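Local coordinates for protein branched-chain alpha-ketoacid decarboxylase (Lactococcus lactis, PDB 2VBF) that probably decarboxylates branched-chain and aromatic alpha-keto acids to aldehydes, using thiamine diphosphate and a magnesium ion as cofactors, at residues E387-S392 / N526-V531; E443-L448 / R541-E546; K322-N327 / G331-K336. One frame throughout, in Å; residues are numbered along the deposited sequence.

Contact 1: E387-S392 / N526-V531; sequences ESLTQS and NEFVSV
Leu389 meets Val529 and Phe528 through a single methyl group, and the contact is wholly apolar. Leu389 CD1 lies 4.0 Å from Val529 CG2. It also comes to 4.4 Å from Phe528 CE2, where it approaches the ring obliquely. The side chains of Leu389 and Val529 cross at about a right angle and meet methyl to methyl. Val529 places CG2 beside its own backbone N, with CG1 anti to that N (chi1 169°), and CG2 is the branch that Leu389 reaches. Phe528 holds CG anti to its backbone N (chi1 -179°), which carries the ring out from its helix to the level of Leu389.

Backbone hydrogen bonds stay within the helix of 526-531. Ser530 N bonds to Asn526 O at 3.0 Å, and Val531 N to Glu527 O likewise. The backbones of the two segments stay well apart, with 8.0 Å between Leu389 CA and Val529 CA.

The contact joins the last turn of helix 379-389 to the first turns of helix 525-537. Thr390 is the first residue to leave the helical path, so Leu389 packs just where its helix ends. The Phe528 ring also rests on Leu382, Ala385 and Val386 of helix 379-389. It touches Val522 and Leu547 of strands 517-522 and 542-548 as well, so the two helices pack together against the parallel sheet of the C-terminal thiamine diphosphate-binding domain.

With one leucine methyl as its bridge and no polar group taking part, this contact gives shape-dependent packing rather than directional bonding, at the partly exposed margin of a core into which Phe528 is buried.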
loop_
_atom_site.group_PDB
_atom_site.type_symbol
_atom_site.label_atom_id
_atom_site.label_comp_id
_atom_site.label_asym_id
_atom_site.label_seq_id
_atom_site.Cartn_x
_atom_site.Cartn_y
_atom_site.Cartn_z
ATOM N N GLU A 387 1.815 26.854 18.622
ATOM C CA GLU A 387 1.515 26.713 20.048
ATOM C C GLU A 387 0.642 27.856 20.543
ATOM O O GLU A 387 -0.348 27.628 21.234
ATOM C CB GLU A 387 2.793 26.666 20.877
ATOM C CG GLU A 387 2.537 26.475 22.375
ATOM C CD GLU A 387 3.797 26.245 23.156
ATOM O OE1 GLU A 387 4.693 27.113 23.099
ATOM O OE2 GLU A 387 3.901 25.212 23.837
ATOM N N SER A 388 1.025 29.078 20.184
ATOM C CA SER A 388 0.276 30.279 20.558
ATOM C C SER A 388 -1.116 30.304 19.926
ATOM O O SER A 388 -2.117 30.537 20.611
ATOM C CB SER A 388 1.070 31.527 20.142
ATOM O OG SER A 388 0.602 32.693 20.804
ATOM N N LEU A 389 -1.182 30.031 18.629
ATOM C CA LEU A 389 -2.408 30.217 17.858
ATOM C C LEU A 389 -3.355 29.028 17.851
ATOM O O LEU A 389 -4.474 29.153 17.351
ATOM C CB LEU A 389 -2.071 30.602 16.417
ATOM C CG LEU A 389 -1.421 31.973 16.257
ATOM C CD1 LEU A 389 -0.878 32.117 14.845
ATOM C CD2 LEU A 389 -2.433 33.081 16.596
ATOM N N THR A 390 -2.927 27.875 18.367
ATOM C CA THR A 390 -3.830 26.730 18.476
ATOM C C THR A 390 -4.824 27.035 19.596
ATOM O O THR A 390 -4.472 27.675 20.595
ATOM C CB THR A 390 -3.074 25.391 18.703
ATOM O OG1 THR A 390 -2.418 25.002 17.488
ATOM C CG2 THR A 390 -4.021 24.277 19.084
ATOM N N GLN A 391 -6.071 26.619 19.385
ATOM C CA GLN A 391 -7.175 26.892 20.300
ATOM C C GLN A 391 -7.610 25.639 21.066
ATOM O O GLN A 391 -7.145 24.526 20.802
ATOM C CB GLN A 391 -8.373 27.429 19.498
ATOM C CG GLN A 391 -8.087 28.735 18.765
ATOM C CD GLN A 391 -9.199 29.161 17.813
ATOM O OE1 GLN A 391 -10.253 28.528 17.726
ATOM N NE2 GLN A 391 -8.962 30.257 17.094
ATOM N N SER A 392 -8.503 25.837 22.028
ATOM C CA SER A 392 -9.178 24.724 22.692
ATOM C C SER A 392 -10.058 23.947 21.704
ATOM O O SER A 392 -10.448 24.473 20.650
ATOM C CB SER A 392 -10.042 25.247 23.838
ATOM O OG SER A 392 -11.029 26.137 23.345
ATOM N N ASN A 526 4.522 36.791 9.185
ATOM C CA ASN A 526 3.303 37.605 9.083
ATOM C C ASN A 526 2.219 36.912 8.277
ATOM O O ASN A 526 1.040 36.928 8.644
ATOM C CB ASN A 526 3.592 38.955 8.406
ATOM C CG ASN A 526 4.231 39.960 9.335
ATOM O OD1 ASN A 526 3.978 39.966 10.540
ATOM N ND2 ASN A 526 5.061 40.834 8.773
ATOM N N GLU A 527 2.630 36.330 7.155
ATOM C CA GLU A 527 1.718 35.585 6.303
ATOM C C GLU A 527 1.142 34.382 7.042
ATOM O O GLU A 527 -0.043 34.102 6.922
ATOM C CB GLU A 527 2.424 35.126 5.029
ATOM C CG GLU A 527 2.615 36.239 4.014
ATOM C CD GLU A 527 3.672 35.925 2.980
ATOM O OE1 GLU A 527 4.162 34.781 2.951
ATOM O OE2 GLU A 527 4.023 36.832 2.190
ATOM N N PHE A 528 1.977 33.698 7.818
ATOM C CA PHE A 528 1.521 32.532 8.581
ATOM C C PHE A 528 0.432 32.892 9.590
ATOM O O PHE A 528 -0.625 32.263 9.630
ATOM C CB PHE A 528 2.661 31.834 9.304
ATOM C CG PHE A 528 2.205 30.629 10.072
ATOM C CD1 PHE A 528 1.951 29.432 9.413
ATOM C CD2 PHE A 528 1.956 30.707 11.435
ATOM C CE1 PHE A 528 1.479 28.327 10.110
ATOM C CE2 PHE A 528 1.502 29.605 12.134
ATOM C CZ PHE A 528 1.266 28.416 11.463
ATOM N N VAL A 529 0.686 33.928 10.385
ATOM C CA VAL A 529 -0.292 34.409 11.362
ATOM C C VAL A 529 -1.595 34.852 10.690
ATOM O O VAL A 529 -2.675 34.500 11.168
ATOM C CB VAL A 529 0.298 35.537 12.246
ATOM C CG1 VAL A 529 -0.790 36.206 13.075
ATOM C CG2 VAL A 529 1.384 34.972 13.144
ATOM N N SER A 530 -1.502 35.587 9.578
ATOM C CA SER A 530 -2.692 36.052 8.846
ATOM C C SER A 530 -3.557 34.881 8.381
ATOM O O SER A 530 -4.758 34.845 8.639
ATOM C CB SER A 530 -2.296 36.920 7.640
ATOM O OG SER A 530 -3.433 37.331 6.877
ATOM N N VAL A 531 -2.929 33.917 7.716
ATOM C CA VAL A 531 -3.651 32.768 7.172
ATOM C C VAL A 531 -4.175 31.844 8.273
ATOM O O VAL A 531 -5.280 31.320 8.173
ATOM C CB VAL A 531 -2.773 31.951 6.197
ATOM C CG1 VAL A 531 -3.515 30.714 5.744
ATOM C CG2 VAL A 531 -2.363 32.807 4.993
#

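Contact 2: E443-L448 / R541-E546; sequences ESRHLL and RMYWIE
The parallel six-stranded sheet of the C-terminal thiamine diphosphate-binding domain holds both segments, but strands 445-451 and 542-548 are not neighbours in it. Strand 473-478 runs between them. The contact is therefore made by a long side chain reaching past strand 473-478 at the N-terminal ends of the strands. Arg445 NH2 comes to 3.0 Å from the backbone atom Arg541 O. The same NH2 lies 4.0 Å from Tyr543 CD1, which sits at the edge of the guanidinium, near its plane. The guanidinium and phenol planes are turned 70° apart. Arg445 starts with CG anti to its backbone N, then bends at chi2 (94°), and this bend brings the guanidinium towards the other strand.

The group is held by more than this contact. Arg445 NE bonds to Asn471 O, and NH1 to Ala535 O. These two bonds to backbone carbonyls limit its rotation. Tyr543 OH and Arg541 NE both turn to Asp538 OD2, the latter as a salt bridge. Within 443-448, His446 ND1 donates to Ser444 O at 2.7 Å; the acceptor lies in the imidazole plane.

Around the contact, Arg445 packs on Ile473 of strand 473-478, while Tyr543 packs on Val518 of strand 517-522 and on Glu534 and Ala535 of helix 525-537, the helix that leads into strand 542-548.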
loop_
_atom_site.group_PDB
_atom_site.type_symbol
_atom_site.label_atom_id
_atom_site.label_comp_id
_atom_site.label_asym_id
_atom_site.label_seq_id
_atom_site.Cartn_x
_atom_site.Cartn_y
_atom_site.Cartn_z
ATOM N N GLU A 443 -16.878 18.175 15.680
ATOM C CA GLU A 443 -16.819 19.337 16.567
ATOM C C GLU A 443 -15.399 19.723 16.991
ATOM O O GLU A 443 -15.206 20.773 17.618
ATOM C CB GLU A 443 -17.682 19.113 17.817
ATOM C CG GLU A 443 -19.119 18.648 17.537
ATOM C CD GLU A 443 -19.930 19.636 16.720
ATOM O OE1 GLU A 443 -19.611 20.846 16.727
ATOM O OE2 GLU A 443 -20.904 19.203 16.072
ATOM N N SER A 444 -14.407 18.892 16.661
ATOM C CA SER A 444 -13.015 19.174 17.015
ATOM C C SER A 444 -12.281 19.530 15.732
ATOM O O SER A 444 -12.116 18.673 14.872
ATOM C CB SER A 444 -12.351 17.971 17.698
ATOM O OG SER A 444 -10.989 18.249 17.981
ATOM N N ARG A 445 -11.874 20.793 15.598
ATOM C CA ARG A 445 -11.206 21.278 14.381
ATOM C C ARG A 445 -9.825 20.648 14.292
ATOM O O ARG A 445 -8.998 20.839 15.172
ATOM C CB ARG A 445 -11.070 22.808 14.359
ATOM C CG ARG A 445 -10.636 23.413 12.993
ATOM C CD ARG A 445 -11.844 23.820 12.187
ATOM N NE ARG A 445 -11.591 24.144 10.780
ATOM C CZ ARG A 445 -11.534 25.374 10.267
ATOM N NH1 ARG A 445 -11.637 26.449 11.045
ATOM N NH2 ARG A 445 -11.356 25.538 8.961
ATOM N N HIS A 446 -9.589 19.934 13.199
ATOM C CA HIS A 446 -8.308 19.296 12.950
ATOM C C HIS A 446 -7.343 20.191 12.191
ATOM O O HIS A 446 -7.697 20.773 11.148
ATOM C CB HIS A 446 -8.505 17.972 12.220
ATOM C CG HIS A 446 -9.023 16.886 13.108
ATOM N ND1 HIS A 446 -10.179 17.030 13.854
ATOM C CD2 HIS A 446 -8.551 15.645 13.376
ATOM C CE1 HIS A 446 -10.393 15.918 14.539
ATOM N NE2 HIS A 446 -9.411 15.068 14.280
ATOM N N LEU A 447 -6.139 20.280 12.737
ATOM C CA LEU A 447 -5.012 20.957 12.135
ATOM C C LEU A 447 -3.962 19.896 11.805
ATOM O O LEU A 447 -3.449 19.230 12.705
ATOM C CB LEU A 447 -4.429 21.981 13.109
ATOM C CG LEU A 447 -5.185 23.316 13.235
ATOM C CD1 LEU A 447 -6.572 23.150 13.848
ATOM C CD2 LEU A 447 -4.357 24.281 14.043
ATOM N N LEU A 448 -3.687 19.727 10.508
ATOM C CA LEU A 448 -2.692 18.769 10.007
ATOM C C LEU A 448 -1.395 19.449 9.604
ATOM O O LEU A 448 -1.412 20.413 8.849
ATOM C CB LEU A 448 -3.238 18.031 8.784
ATOM C CG LEU A 448 -2.283 17.084 8.046
ATOM C CD1 LEU A 448 -1.857 15.928 8.969
ATOM C CD2 LEU A 448 -2.906 16.571 6.768
ATOM N N ARG A 541 -15.045 26.077 5.808
ATOM C CA ARG A 541 -14.237 25.649 4.666
ATOM C C ARG A 541 -12.951 24.967 5.119
ATOM O O ARG A 541 -12.471 25.184 6.228
ATOM C CB ARG A 541 -13.920 26.835 3.744
ATOM C CG ARG A 541 -15.121 27.253 2.852
ATOM C CD ARG A 541 -14.749 28.348 1.866
ATOM N NE ARG A 541 -14.356 29.568 2.552
ATOM C CZ ARG A 541 -13.962 30.684 1.940
ATOM N NH1 ARG A 541 -13.904 30.744 0.619
ATOM N NH2 ARG A 541 -13.623 31.745 2.656
ATOM N N MET A 542 -12.421 24.133 4.234
ATOM C CA MET A 542 -11.134 23.487 4.414
ATOM C C MET A 542 -10.052 24.476 3.983
ATOM O O MET A 542 -10.243 25.243 3.031
ATOM C CB MET A 542 -11.064 22.218 3.549
ATOM C CG MET A 542 -9.780 21.421 3.660
ATOM S SD MET A 542 -9.956 19.826 2.842
ATOM C CE MET A 542 -8.258 19.532 2.370
ATOM N N TYR A 543 -8.927 24.462 4.683
ATOM C CA TYR A 543 -7.784 25.281 4.317
ATOM C C TYR A 543 -6.608 24.385 3.924
ATOM O O TYR A 543 -6.342 23.377 4.581
ATOM C CB TYR A 543 -7.425 26.259 5.440
ATOM C CG TYR A 543 -8.342 27.450 5.394
ATOM C CD1 TYR A 543 -9.688 27.317 5.728
ATOM C CD2 TYR A 543 -7.891 28.692 4.959
ATOM C CE1 TYR A 543 -10.560 28.397 5.652
ATOM C CE2 TYR A 543 -8.754 29.779 4.883
ATOM C CZ TYR A 543 -10.083 29.626 5.234
ATOM O OH TYR A 543 -10.940 30.696 5.148
ATOM N N TRP A 544 -5.953 24.758 2.826
ATOM C CA TRP A 544 -4.845 24.004 2.246
ATOM C C TRP A 544 -3.673 24.971 2.054
ATOM O O TRP A 544 -3.640 25.756 1.101
ATOM C CB TRP A 544 -5.291 23.409 0.922
ATOM C CG TRP A 544 -4.362 22.400 0.336
ATOM C CD1 TRP A 544 -3.433 22.600 -0.654
ATOM C CD2 TRP A 544 -4.280 21.011 0.686
ATOM N NE1 TRP A 544 -2.789 21.423 -0.935
ATOM C CE2 TRP A 544 -3.281 20.434 -0.126
ATOM C CE3 TRP A 544 -4.945 20.206 1.615
ATOM C CZ2 TRP A 544 -2.935 19.080 -0.042
ATOM C CZ3 TRP A 544 -4.603 18.864 1.697
ATOM C CH2 TRP A 544 -3.603 18.315 0.867
ATOM N N ILE A 545 -2.727 24.919 2.986
ATOM C CA ILE A 545 -1.732 25.956 3.146
ATOM C C ILE A 545 -0.342 25.404 2.913
ATOM O O ILE A 545 0.175 24.627 3.724
ATOM C CB ILE A 545 -1.816 26.569 4.561
ATOM C CG1 ILE A 545 -3.208 27.161 4.802
ATOM C CG2 ILE A 545 -0.720 27.613 4.772
ATOM C CD1 ILE A 545 -3.557 27.286 6.281
ATOM N N GLU A 546 0.272 25.831 1.808
ATOM C CA GLU A 546 1.634 25.424 1.497
ATOM C C GLU A 546 2.605 26.342 2.238
ATOM O O GLU A 546 2.663 27.546 1.963
ATOM C CB GLU A 546 1.875 25.458 -0.017
ATOM C CG GLU A 546 3.312 25.093 -0.413
ATOM C CD GLU A 546 3.545 25.106 -1.906
ATOM O OE1 GLU A 546 2.566 25.245 -2.675
ATOM O OE2 GLU A 546 4.724 24.955 -2.300
#

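Contact 3: K322-N327 / G331-K336; sequences KMISLN and GIIFNK
Phe334 lays one face of its ring against Ile324. Ile324 CG1 stands 4.1 Å from the ring centroid in a CH-pi contact, 21° off the normal and offset toward the rim. Ile324 CD1 adds a contact of 3.8 Å to Phe334 CE2. At the ring edge, near its plane, Phe334 CE1 approaches the backbone at Lys322 C. Ile324 puts CG1 beside its backbone N (chi1 -69°), and from there both CG1 and CD1 reach the ring. CG1 also touches Ile333 CG2. With an alanine in place of Phe334, the ring would be gone, and Ile324 CG1 and CD1 would probably be left without their aromatic cover, opening a gap beside the backbone of Lys322 and Met323.

Beneath these side chains runs an antiparallel beta hairpin, strands 323-326 and 331-333. It lies toward one end of the mixed sheet of the central domain, between strand 298-302 and the outermost strand 336-338. Ser325 and Ile332 form the hydrogen-bonded pair: Ser325 N donates to Ile332 O at 3.0 Å, and Ile332 N to Ser325 O at 2.9 Å. Ile324-Ile333 and Leu326-Gly331 are the non-hydrogen-bonded pairs. Gly331 CA makes a CA-H...O contact of 3.1 Å to Ser325 O. On the other face of the hairpin, Ser325 OG lies 3.5 Å from Ile332 CG1.

Phe334 N donates to Met323 O at 2.9 Å, nearly along the C=O axis. That bond fixes the backbone at the root of the ring. A water accepts from Asn335 N and lies 3.0 Å from Met323 O, to which it can donate. A type I' turn from Ile333 to Lys336 then leads into strand 336-338. Farther out, helix 212-227 covers the face carrying Ile324 and Leu326 through Ile217 and Ile221, and its Ser224 touches Phe334.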
loop_
_atom_site.group_PDB
_atom_site.type_symbol
_atom_site.label_atom_id
_atom_site.label_comp_id
_atom_site.label_asym_id
_atom_site.label_seq_id
_atom_site.Cartn_x
_atom_site.Cartn_y
_atom_site.Cartn_z
ATOM N N LYS A 322 11.079 2.114 42.000
ATOM C CA LYS A 322 10.189 3.148 42.517
ATOM C C LYS A 322 8.906 3.252 41.686
ATOM O O LYS A 322 8.233 4.283 41.726
ATOM C CB LYS A 322 10.899 4.511 42.478
ATOM C CG LYS A 322 12.203 4.598 43.246
ATOM C CD LYS A 322 12.899 5.934 42.971
ATOM C CE LYS A 322 14.415 5.862 43.229
ATOM N NZ LYS A 322 14.846 6.479 44.518
ATOM N N MET A 323 8.553 2.192 40.958
ATOM C CA MET A 323 7.512 2.292 39.929
ATOM C C MET A 323 6.427 1.235 40.048
ATOM O O MET A 323 6.711 0.082 40.378
ATOM C CB MET A 323 8.167 2.160 38.555
ATOM C CG MET A 323 7.223 2.339 37.361
ATOM S SD MET A 323 8.038 1.962 35.801
ATOM C CE MET A 323 9.125 3.386 35.629
ATOM N N ILE A 324 5.189 1.649 39.786
ATOM C CA ILE A 324 4.110 0.738 39.410
ATOM C C ILE A 324 3.733 1.096 37.967
ATOM O O ILE A 324 3.324 2.228 37.694
ATOM C CB ILE A 324 2.895 0.877 40.335
ATOM C CG1 ILE A 324 3.226 0.346 41.732
ATOM C CG2 ILE A 324 1.682 0.114 39.778
ATOM C CD1 ILE A 324 2.231 0.706 42.772
ATOM N N SER A 325 3.915 0.153 37.046
ATOM C CA SER A 325 3.495 0.342 35.660
ATOM C C SER A 325 2.323 -0.590 35.365
ATOM O O SER A 325 2.313 -1.747 35.800
ATOM C CB SER A 325 4.652 0.119 34.675
ATOM O OG SER A 325 5.074 -1.228 34.626
ATOM N N LEU A 326 1.332 -0.054 34.664
ATOM C CA LEU A 326 0.174 -0.802 34.211
ATOM C C LEU A 326 0.089 -0.686 32.692
ATOM O O LEU A 326 0.120 0.421 32.142
ATOM C CB LEU A 326 -1.099 -0.242 34.840
ATOM C CG LEU A 326 -1.133 -0.240 36.373
ATOM C CD1 LEU A 326 -2.407 0.432 36.863
ATOM C CD2 LEU A 326 -1.004 -1.657 36.911
ATOM N N ASN A 327 0.012 -1.839 32.034
ATOM C CA ASN A 327 -0.159 -1.928 30.590
ATOM C C ASN A 327 -1.275 -2.917 30.311
ATOM O O ASN A 327 -1.655 -3.677 31.195
ATOM C CB ASN A 327 1.136 -2.403 29.919
ATOM C CG ASN A 327 2.176 -1.308 29.811
ATOM O OD1 ASN A 327 3.058 -1.173 30.668
ATOM N ND2 ASN A 327 2.075 -0.512 28.752
ATOM N N GLY A 331 1.460 -5.812 34.247
ATOM C CA GLY A 331 1.784 -4.761 35.197
ATOM C C GLY A 331 3.073 -5.149 35.890
ATOM O O GLY A 331 3.413 -6.335 35.945
ATOM N N ILE A 332 3.808 -4.152 36.379
ATOM C CA ILE A 332 5.030 -4.377 37.147
ATOM C C ILE A 332 4.903 -3.542 38.416
ATOM O O ILE A 332 4.917 -2.309 38.351
ATOM C CB ILE A 332 6.323 -3.966 36.399
ATOM C CG1 ILE A 332 6.328 -4.444 34.942
ATOM C CG2 ILE A 332 7.561 -4.505 37.132
ATOM C CD1 ILE A 332 6.525 -5.894 34.770
ATOM N N ILE A 333 4.751 -4.224 39.550
ATOM C CA ILE A 333 4.522 -3.578 40.845
ATOM C C ILE A 333 5.832 -3.658 41.611
ATOM O O ILE A 333 6.145 -4.689 42.211
ATOM C CB ILE A 333 3.406 -4.267 41.668
ATOM C CG1 ILE A 333 2.142 -4.474 40.832
ATOM C CG2 ILE A 333 3.074 -3.458 42.911
ATOM C CD1 ILE A 333 2.199 -5.689 39.969
ATOM N N PHE A 334 6.613 -2.585 41.565
ATOM C CA PHE A 334 7.929 -2.576 42.199
ATOM C C PHE A 334 8.687 -3.865 41.861
ATOM O O PHE A 334 9.117 -4.608 42.754
ATOM C CB PHE A 334 7.790 -2.374 43.714
ATOM C CG PHE A 334 7.038 -1.129 44.080
ATOM C CD1 PHE A 334 7.520 0.113 43.699
ATOM C CD2 PHE A 334 5.838 -1.192 44.784
ATOM C CE1 PHE A 334 6.831 1.280 44.020
ATOM C CE2 PHE A 334 5.142 -0.034 45.100
ATOM C CZ PHE A 334 5.644 1.207 44.717
ATOM N N ASN A 335 8.802 -4.128 40.558
ATOM C CA ASN A 335 9.562 -5.254 39.986
ATOM C C ASN A 335 8.854 -6.598 39.957
ATOM O O ASN A 335 9.349 -7.510 39.315
ATOM C CB ASN A 335 10.913 -5.475 40.685
ATOM C CG ASN A 335 11.787 -4.239 40.665
ATOM O OD1 ASN A 335 12.072 -3.687 39.599
ATOM N ND2 ASN A 335 12.213 -3.793 41.845
ATOM N N LYS A 336 7.701 -6.712 40.611
ATOM C CA LYS A 336 6.921 -7.948 40.575
ATOM C C LYS A 336 6.003 -7.904 39.358
ATOM O O LYS A 336 5.102 -7.073 39.291
ATOM C CB LYS A 336 6.085 -8.107 41.848
ATOM C CG LYS A 336 5.318 -9.435 41.940
ATOM C CD LYS A 336 3.995 -9.282 42.696
ATOM C CE LYS A 336 3.176 -10.564 42.649
ATOM N NZ LYS A 336 1.731 -10.321 42.908
HETATM O O HOH W 1 8.280 -1.847 38.780
#

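Overall arrangement
From the N terminus, contact 3 comes first. It closes a loop of only three residues, 328-330, and completes a local hairpin in the central domain before the other two contacts open. Contact 1 opens at 387-392 and contact 2 at 443-448; contact 1 then closes at 526-531 and contact 2 at 541-546, so these two cross. Contact 1 ties helix 379-389 to helix 525-537, and contact 2 spans strands of the parallel sheet of the C-terminal cofactor-binding domain. They touch at Val531 CG1 and Ile545 CD1 (3.5 Å), and again at Thr390 OG1 and Leu447 CD2 (4.0 Å). Contact 3 stands apart, its centre about 42 Å from that of contact 1.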